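Local coordinates for minor capsid protein (Enterobacteria phage PRD1, PDB 1YQ5) that forms, as a homotrimer working together with P31 and P2, the spike complexes at the five-fold vertices of the phage capsid and is essential for infectivity, at residues 26-31 with 80-85. Residues are numbered along the deposited sequence; the frame is centred on the assembly and turned at random.
Sequences LTDFDL and RVKYGS
L26 and R80 mark the nearest approach of the two backbones, their CA atoms 7.7 Å apart; from there the irregular 26-31 loop diverges from the end of strand 76-83, and the contact is made by R80, K82, D28 and both the side chain and the carbonyl of L26. R80 leaves the strand with CG anti to its own N (chi1 179°) and bends at chi3 to bring its guanidinium against the loop. L26 lies over one face of that group, CB 3.5 Å from R80 NH1, while D28 OD1 sits at its edge, in plane, and takes a salt-bridging hydrogen bond of 3.0 Å from R80 NH2. The two planes stand 70° apart, and R80 NH2 reaches D28 OD1 from above the carboxylate plane, 45° out of it. In one sheet of the C-terminal jelly-roll domain of P5, backbone hydrogen bonds of F122 with F29 and of S123 with R80 let strand 119-126 bridge loop and strand. D28 OD2 uses its syn lone pair for K82 NZ, 3.0 Å away, completing a network of two basic side chains on one carboxylate. R80 NH2 also makes a weak bond to L26 O; one water links that carbonyl to NH1, and another joins NE to OD1. L26 also packs on L97 of a second subunit.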
loop_
_atom_site.group_PDB
_atom_site.type_symbol
_atom_site.label_atom_id
_atom_site.label_comp_id
_atom_site.label_asym_id
_atom_site.label_seq_id
_atom_site.Cartn_x
_atom_site.Cartn_y
_atom_site.Cartn_z
ATOM N N LEU A 26 3.354 13.790 15.589
ATOM C CA LEU A 26 2.796 13.882 14.249
ATOM C C LEU A 26 2.086 15.206 14.034
ATOM O O LEU A 26 0.934 15.379 14.435
ATOM C CB LEU A 26 1.830 12.724 13.983
ATOM C CG LEU A 26 2.465 11.337 13.864
ATOM C CD1 LEU A 26 1.363 10.299 13.683
ATOM C CD2 LEU A 26 3.438 11.307 12.684
ATOM N N THR A 27 2.790 16.143 13.407
ATOM C CA THR A 27 2.236 17.458 13.110
ATOM C C THR A 27 1.996 17.481 11.608
ATOM O O THR A 27 2.923 17.255 10.827
ATOM C CB THR A 27 3.231 18.582 13.480
ATOM O OG1 THR A 27 3.541 18.505 14.877
ATOM C CG2 THR A 27 2.631 19.951 13.173
ATOM N N ASP A 28 0.757 17.742 11.203
ATOM C CA ASP A 28 0.419 17.765 9.787
ATOM C C ASP A 28 1.300 18.707 8.977
ATOM O O ASP A 28 1.647 19.802 9.422
ATOM C CB ASP A 28 -1.061 18.101 9.611
ATOM C CG ASP A 28 -1.963 17.040 10.222
ATOM O OD1 ASP A 28 -1.573 15.852 10.192
ATOM O OD2 ASP A 28 -3.056 17.381 10.715
ATOM N N PHE A 29 1.657 18.260 7.779
ATOM C CA PHE A 29 2.537 19.007 6.886
ATOM C C PHE A 29 1.897 20.129 6.074
ATOM O O PHE A 29 0.809 19.981 5.525
ATOM C CB PHE A 29 3.201 18.047 5.890
ATOM C CG PHE A 29 4.130 17.050 6.514
ATOM C CD1 PHE A 29 4.300 15.796 5.931
ATOM C CD2 PHE A 29 4.872 17.368 7.648
ATOM C CE1 PHE A 29 5.197 14.877 6.469
ATOM C CE2 PHE A 29 5.772 16.454 8.192
ATOM C CZ PHE A 29 5.933 15.205 7.597
ATOM N N ASP A 30 2.611 21.246 6.001
ATOM C CA ASP A 30 2.203 22.393 5.204
ATOM C C ASP A 30 2.815 22.032 3.850
ATOM O O ASP A 30 4.038 22.009 3.720
ATOM C CB ASP A 30 2.864 23.663 5.741
ATOM C CG ASP A 30 2.648 24.867 4.838
ATOM O OD1 ASP A 30 2.587 24.703 3.599
ATOM O OD2 ASP A 30 2.555 25.988 5.374
ATOM N N LEU A 31 1.985 21.742 2.853
ATOM C CA LEU A 31 2.504 21.353 1.542
ATOM C C LEU A 31 2.518 22.460 0.484
ATOM O O LEU A 31 2.753 22.189 -0.698
ATOM C CB LEU A 31 1.712 20.157 1.006
ATOM C CG LEU A 31 1.705 18.890 1.868
ATOM C CD1 LEU A 31 0.816 17.834 1.215
ATOM C CD2 LEU A 31 3.123 18.369 2.032
ATOM N N ARG A 80 1.137 8.870 8.872
ATOM C CA ARG A 80 -0.291 9.073 9.045
ATOM C C ARG A 80 -0.920 9.932 7.961
ATOM O O ARG A 80 -0.357 10.946 7.539
ATOM C CB ARG A 80 -0.573 9.720 10.405
ATOM C CG ARG A 80 -2.045 10.002 10.658
ATOM C CD ARG A 80 -2.240 10.754 11.971
ATOM N NE ARG A 80 -1.878 12.162 11.848
ATOM C CZ ARG A 80 -1.613 12.959 12.880
ATOM N NH1 ARG A 80 -1.657 12.486 14.125
ATOM N NH2 ARG A 80 -1.329 14.237 12.673
ATOM N N VAL A 81 -2.098 9.504 7.521
ATOM C CA VAL A 81 -2.877 10.216 6.519
ATOM C C VAL A 81 -4.260 10.394 7.124
ATOM O O VAL A 81 -4.815 9.453 7.697
ATOM C CB VAL A 81 -3.038 9.405 5.218
ATOM C CG1 VAL A 81 -3.969 10.146 4.264
ATOM C CG2 VAL A 81 -1.684 9.179 4.570
ATOM N N LYS A 82 -4.814 11.594 7.007
ATOM C CA LYS A 82 -6.140 11.853 7.544
ATOM C C LYS A 82 -7.045 12.499 6.513
ATOM O O LYS A 82 -6.581 13.205 5.620
ATOM C CB LYS A 82 -6.064 12.786 8.755
ATOM C CG LYS A 82 -5.166 12.300 9.875
ATOM C CD LYS A 82 -5.284 13.200 11.096
ATOM C CE LYS A 82 -4.812 14.607 10.797
ATOM N NZ LYS A 82 -5.129 15.554 11.914
ATOM N N TYR A 83 -8.337 12.226 6.635
ATOM C CA TYR A 83 -9.343 12.835 5.780
ATOM C C TYR A 83 -10.638 12.843 6.578
ATOM O O TYR A 83 -11.175 11.788 6.920
ATOM C CB TYR A 83 -9.562 12.069 4.476
ATOM C CG TYR A 83 -10.483 12.848 3.559
ATOM C CD1 TYR A 83 -10.018 13.967 2.867
ATOM C CD2 TYR A 83 -11.841 12.543 3.480
ATOM C CE1 TYR A 83 -10.881 14.770 2.126
ATOM C CE2 TYR A 83 -12.721 13.346 2.741
ATOM C CZ TYR A 83 -12.232 14.458 2.071
ATOM O OH TYR A 83 -13.089 15.269 1.368
ATOM N N GLY A 84 -11.131 14.036 6.888
ATOM C CA GLY A 84 -12.352 14.121 7.665
ATOM C C GLY A 84 -12.149 13.452 9.008
ATOM O O GLY A 84 -11.104 13.623 9.636
ATOM N N SER A 85 -13.130 12.665 9.443
ATOM C CA SER A 85 -13.046 11.989 10.733
ATOM C C SER A 85 -12.159 10.745 10.723
ATOM O O SER A 85 -11.921 10.144 11.771
ATOM C CB SER A 85 -14.448 11.596 11.208
ATOM O OG SER A 85 -15.076 10.735 10.272
HETATM O O HOH W 1 -0.949 13.931 16.631
HETATM O O HOH W 2 -1.764 13.270 9.151
#